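Local coordinates for glycerol kinase, putative (PDB 2W41), which probably catalyses the ATP-dependent phosphorylation of glycerol to sn-glycerol 3-phosphate, and binds ADP, at residues K81-T86 with I244-C249; Y185-N190 with K224-N229. All coordinates share one frame; numbering follows the deposited sequence.

Contact 1: K81-T86 with I244-C249; sequences KCIGIT and IPITGC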
loop_
_atom_site.group_PDB
_atom_site.type_symbol
_atom_site.label_atom_id
_atom_site.label_comp_id
_atom_site.label_asym_id
_atom_site.label_seq_id
_atom_site.Cartn_x
_atom_site.Cartn_y
_atom_site.Cartn_z
ATOM N N LYS B 81 39.874 21.300 31.952
ATOM C CA LYS B 81 40.647 20.325 32.688
ATOM C C LYS B 81 41.113 19.137 31.852
ATOM O O LYS B 81 42.233 18.628 32.066
ATOM C CB LYS B 81 39.843 19.821 33.894
ATOM C CG LYS B 81 39.871 20.755 35.134
ATOM C CD LYS B 81 39.294 19.984 36.365
ATOM C CE LYS B 81 39.529 20.750 37.697
ATOM N NZ LYS B 81 38.606 20.341 38.833
ATOM N N CYS B 82 40.280 18.697 30.897
ATOM C CA CYS B 82 40.621 17.553 30.042
ATOM C C CYS B 82 39.790 17.550 28.771
ATOM O O CYS B 82 38.822 18.326 28.684
ATOM C CB CYS B 82 40.456 16.243 30.825
ATOM S SG CYS B 82 38.859 16.100 31.531
ATOM N N ILE B 83 40.177 16.697 27.802
ATOM C CA ILE B 83 39.473 16.526 26.497
ATOM C C ILE B 83 39.073 15.087 26.178
ATOM O O ILE B 83 39.879 14.189 26.275
ATOM C CB ILE B 83 40.319 17.078 25.320
ATOM C CG1 ILE B 83 40.660 18.567 25.558
ATOM C CG2 ILE B 83 39.660 16.797 23.962
ATOM C CD1 ILE B 83 41.815 19.086 24.738
ATOM N N GLY B 84 37.808 14.876 25.818
ATOM C CA GLY B 84 37.277 13.559 25.406
ATOM C C GLY B 84 36.970 13.620 23.921
ATOM O O GLY B 84 36.390 14.605 23.445
ATOM N N ILE B 85 37.397 12.595 23.181
ATOM C CA ILE B 85 37.095 12.465 21.747
ATOM C C ILE B 85 36.149 11.280 21.407
ATOM O O ILE B 85 36.367 10.137 21.836
ATOM C CB ILE B 85 38.394 12.429 20.887
ATOM C CG1 ILE B 85 39.024 13.822 20.866
ATOM C CG2 ILE B 85 38.074 11.972 19.453
ATOM C CD1 ILE B 85 40.453 13.846 20.686
ATOM N N THR B 86 35.084 11.594 20.678
ATOM C CA THR B 86 34.263 10.590 20.045
ATOM C C THR B 86 34.087 10.987 18.564
ATOM O O THR B 86 34.430 12.101 18.156
ATOM C CB THR B 86 32.938 10.371 20.807
ATOM O OG1 THR B 86 32.286 9.175 20.339
ATOM C CG2 THR B 86 31.994 11.583 20.718
ATOM N N ILE B 244 46.890 20.941 27.675
ATOM C CA ILE B 244 45.682 20.272 28.162
ATOM C C ILE B 244 45.682 18.810 27.702
ATOM O O ILE B 244 46.082 18.486 26.543
ATOM C CB ILE B 244 44.417 21.039 27.747
ATOM C CG1 ILE B 244 44.352 22.395 28.481
ATOM C CG2 ILE B 244 43.200 20.247 28.084
ATOM C CD1 ILE B 244 43.436 23.399 27.837
ATOM N N PRO B 245 45.364 17.907 28.648
ATOM C CA PRO B 245 45.310 16.447 28.404
ATOM C C PRO B 245 44.061 15.892 27.648
ATOM O O PRO B 245 42.926 16.318 27.898
ATOM C CB PRO B 245 45.457 15.860 29.824
ATOM C CG PRO B 245 44.855 16.892 30.716
ATOM C CD PRO B 245 45.153 18.237 30.074
ATOM N N ILE B 246 44.316 14.987 26.688
ATOM C CA ILE B 246 43.280 14.223 25.984
ATOM C C ILE B 246 43.183 12.938 26.781
ATOM O O ILE B 246 44.188 12.265 26.952
ATOM C CB ILE B 246 43.649 13.939 24.523
ATOM C CG1 ILE B 246 43.745 15.242 23.745
ATOM C CG2 ILE B 246 42.628 13.004 23.885
ATOM C CD1 ILE B 246 44.142 15.040 22.276
ATOM N N THR B 247 42.006 12.595 27.300
ATOM C CA THR B 247 41.930 11.540 28.350
ATOM C C THR B 247 40.758 10.540 28.173
ATOM O O THR B 247 40.593 9.588 28.955
ATOM C CB THR B 247 41.881 12.151 29.803
ATOM O OG1 THR B 247 40.831 13.130 29.875
ATOM C CG2 THR B 247 43.247 12.792 30.196
ATOM N N GLY B 248 39.952 10.752 27.140
ATOM C CA GLY B 248 38.972 9.768 26.783
ATOM C C GLY B 248 38.951 9.653 25.288
ATOM O O GLY B 248 39.236 10.616 24.587
ATOM N N CYS B 249 38.659 8.452 24.799
ATOM C CA CYS B 249 38.527 8.230 23.381
ATOM C C CYS B 249 37.693 7.003 23.133
ATOM O O CYS B 249 38.005 5.932 23.629
ATOM C CB CYS B 249 39.892 8.131 22.690
ATOM S SG CYS B 249 39.744 8.169 20.880
#
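I83 and I246 pair side by side on neighbouring parallel strands, and their branched side chains share one face of the sheet with I85 and C249. This is the close-packed part. The CD1 methyl of I85 lies against CG2 of I246 at 4.0 Å; I85 packs on L175 and I176 of helix 171-179, and C249 on N172 and I176, a setting that suits beta-branched and small apolar residues. T247, its OG1 between backbone N and carbonyl carbon (chi1 52°), sets that oxygen 3.3 Å from C82 CB and bonds it to A456 O of helix 447-459. Strands 77-87 and 245-251 are neighbours in the mixed sheet of the actin-like N-terminal domain, 245-251 one place in from edge strand 229-232. A beta bulge interrupts their register: I83 O takes the N-H of T247 (N to O 2.8 Å), and the next bond runs from I85 N to G248 O at 3.0 Å. Past the bulge, G84 and G248 pair without side chains. The other end is partly exposed at K81, I244 and P245, held by a bent bond from I83 N to P245 O (2.8 Å, 139°). There I83 CD1 meets I244 CG2 at 3.8 Å, while K81 leads away to a salt bridge with E27.

Contact 2: Y185-N190 with K224-N229; sequences YTDVTN and KSNCSN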
loop_
_atom_site.group_PDB
_atom_site.type_symbol
_atom_site.label_atom_id
_atom_site.label_comp_id
_atom_site.label_asym_id
_atom_site.label_seq_id
_atom_site.Cartn_x
_atom_site.Cartn_y
_atom_site.Cartn_z
ATOM N N TYR B 185 47.582 6.801 18.119
ATOM C CA TYR B 185 46.747 6.003 19.012
ATOM C C TYR B 185 45.383 5.750 18.453
ATOM O O TYR B 185 44.839 6.535 17.642
ATOM C CB TYR B 185 46.507 6.721 20.323
ATOM C CG TYR B 185 47.694 6.874 21.209
ATOM C CD1 TYR B 185 48.459 5.758 21.579
ATOM C CD2 TYR B 185 48.047 8.133 21.702
ATOM C CE1 TYR B 185 49.570 5.898 22.404
ATOM C CE2 TYR B 185 49.136 8.289 22.539
ATOM C CZ TYR B 185 49.891 7.163 22.892
ATOM O OH TYR B 185 50.982 7.305 23.717
ATOM N N THR B 186 44.826 4.636 18.907
ATOM C CA THR B 186 43.420 4.332 18.725
ATOM C C THR B 186 42.961 3.803 20.086
ATOM O O THR B 186 43.752 3.770 21.017
ATOM C CB THR B 186 43.173 3.332 17.548
ATOM O OG1 THR B 186 41.771 3.174 17.332
ATOM C CG2 THR B 186 43.763 1.954 17.820
ATOM N N ASP B 187 41.696 3.421 20.202
ATOM C CA ASP B 187 41.167 2.800 21.385
ATOM C C ASP B 187 40.505 1.474 20.949
ATOM O O ASP B 187 40.336 1.220 19.772
ATOM C CB ASP B 187 40.176 3.730 22.065
ATOM C CG ASP B 187 38.924 3.957 21.243
ATOM O OD1 ASP B 187 38.873 4.951 20.485
ATOM O OD2 ASP B 187 37.981 3.146 21.332
ATOM N N VAL B 188 40.115 0.643 21.903
ATOM C CA VAL B 188 39.563 -0.669 21.611
ATOM C C VAL B 188 38.312 -0.709 20.729
ATOM O O VAL B 188 38.141 -1.644 19.953
ATOM C CB VAL B 188 39.280 -1.480 22.937
ATOM C CG1 VAL B 188 40.592 -2.028 23.477
ATOM C CG2 VAL B 188 38.559 -0.646 23.997
ATOM N N THR B 189 37.427 0.275 20.880
ATOM C CA THR B 189 36.123 0.276 20.212
ATOM C C THR B 189 36.252 0.626 18.725
ATOM O O THR B 189 35.637 -0.035 17.886
ATOM C CB THR B 189 35.113 1.219 20.930
ATOM O OG1 THR B 189 35.556 2.576 20.805
ATOM C CG2 THR B 189 34.995 0.847 22.400
ATOM N N ASN B 190 37.063 1.644 18.419
ATOM C CA ASN B 190 37.470 2.006 17.062
ATOM C C ASN B 190 38.287 0.865 16.384
ATOM O O ASN B 190 37.965 0.442 15.268
ATOM C CB ASN B 190 38.264 3.323 17.062
ATOM C CG ASN B 190 37.358 4.587 17.122
ATOM O OD1 ASN B 190 36.638 4.896 16.179
ATOM N ND2 ASN B 190 37.436 5.334 18.238
ATOM N N LYS B 224 44.730 1.679 22.657
ATOM C CA LYS B 224 44.640 2.051 24.028
ATOM C C LYS B 224 43.256 1.679 24.575
ATOM O O LYS B 224 42.332 1.307 23.839
ATOM C CB LYS B 224 44.930 3.529 24.153
ATOM C CG LYS B 224 46.377 3.840 23.895
ATOM C CD LYS B 224 46.757 5.161 24.519
ATOM C CE LYS B 224 48.044 5.051 25.337
ATOM N NZ LYS B 224 48.099 6.165 26.309
ATOM N N SER B 225 43.114 1.740 25.878
ATOM C CA SER B 225 41.803 1.636 26.455
ATOM C C SER B 225 41.086 3.019 26.401
ATOM O O SER B 225 41.676 4.059 26.000
ATOM C CB SER B 225 41.907 1.070 27.858
ATOM O OG SER B 225 42.643 1.925 28.708
ATOM N N ASN B 226 39.809 3.012 26.775
ATOM C CA ASN B 226 38.937 4.181 26.576
ATOM C C ASN B 226 39.274 5.355 27.458
ATOM O O ASN B 226 39.071 6.505 27.073
ATOM C CB ASN B 226 37.460 3.773 26.632
ATOM C CG ASN B 226 37.091 2.846 25.467
ATOM O OD1 ASN B 226 36.764 1.652 25.633
ATOM N ND2 ASN B 226 37.241 3.369 24.288
ATOM N N CYS B 227 39.825 5.036 28.630
ATOM C CA CYS B 227 40.412 5.978 29.561
ATOM C C CYS B 227 41.922 5.712 29.539
ATOM O O CYS B 227 42.353 4.571 29.750
ATOM C CB CYS B 227 39.873 5.711 30.971
ATOM S SG CYS B 227 38.099 5.918 31.227
ATOM N N SER B 228 42.716 6.761 29.313
ATOM C CA SER B 228 44.134 6.618 29.012
ATOM C C SER B 228 44.674 7.994 28.668
ATOM O O SER B 228 43.894 8.925 28.417
ATOM C CB SER B 228 44.304 5.663 27.831
ATOM O OG SER B 228 45.638 5.373 27.516
ATOM N N ASN B 229 45.993 8.164 28.705
ATOM C CA ASN B 229 46.614 9.453 28.322
ATOM C C ASN B 229 46.983 9.419 26.866
ATOM O O ASN B 229 47.845 8.637 26.449
ATOM C CB ASN B 229 47.871 9.767 29.144
ATOM C CG ASN B 229 48.450 11.191 28.825
ATOM O OD1 ASN B 229 47.692 12.168 28.559
ATOM N ND2 ASN B 229 49.797 11.308 28.876
#
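The aliphatic chain of K224 lies over one face of the Y185 ring, crossing it obliquely. CD stands 3.7 Å from the ring centroid in a CH-pi contact, displaced toward the rim beside CD1, and CE follows over CE1. The chain bends at chi3 (131°), and NZ comes over the same face, 4.4 Å from the centroid, as a cation-pi partner. A long side chain with a charged end suits this place, since its methylenes cover the aromatic carbons while the ammonium group reaches the 228-229 corner, donating to S228 OG at 2.9 Å. N229 O also lies very close to NZ, its short distance making that bond less certain.

A second cluster forms around D187, the N-cap of the short helix 188-191. With CG between the backbone N and the carbonyl carbon (chi1 67°), the carboxylate turns back over the first turn of the helix. OD2 accepts T189 N at 3.0 Å, met on its anti side and out of the carboxylate plane, and takes T189 OG1 on its syn lone pair. N226 ND2 adds a weak bond to the same oxygen at 3.1 Å, the amide plane turned 56° from the carboxylate. The other end of that amide, OD1, meets V188 CG2 at 3.3 Å, the two side chains crossing at about a right angle. Asparagine fits because its ND2 serves C249 O and, weakly, the cap oxygen, while OD1 accepts from K300 N.

Between the clusters, K224 N bonds to T186 O at 2.8 Å, within the small parallel sheet of strands 185-187 and 222-224. T186 and D187 pack on helix 171-179, while D187, T189 and N226 touch strand 245-251, and L455 of helix 447-459 lies against N226 and C227.

Overall arrangement
After strands 6-15, 19-25 and 31-38 and helix 53-74, the chain enters strand 77-87, which supplies one side of contact 1. It then passes through a region of five helices and a few short strands to strand 185-187 and the start of helix 188-191, the first half of contact 2, which closes a 33-residue loop on reaching K224. The chain continues through strand 229-232 and returns at 245-251 to complete contact 1, so the smaller loop is nested inside the larger and the two do not cross. Their centres lie about 11 Å apart, and they touch directly through C249 and N226. Together they tie the small two-stranded sheet and the capped helix 188-191 to the six-stranded sheet.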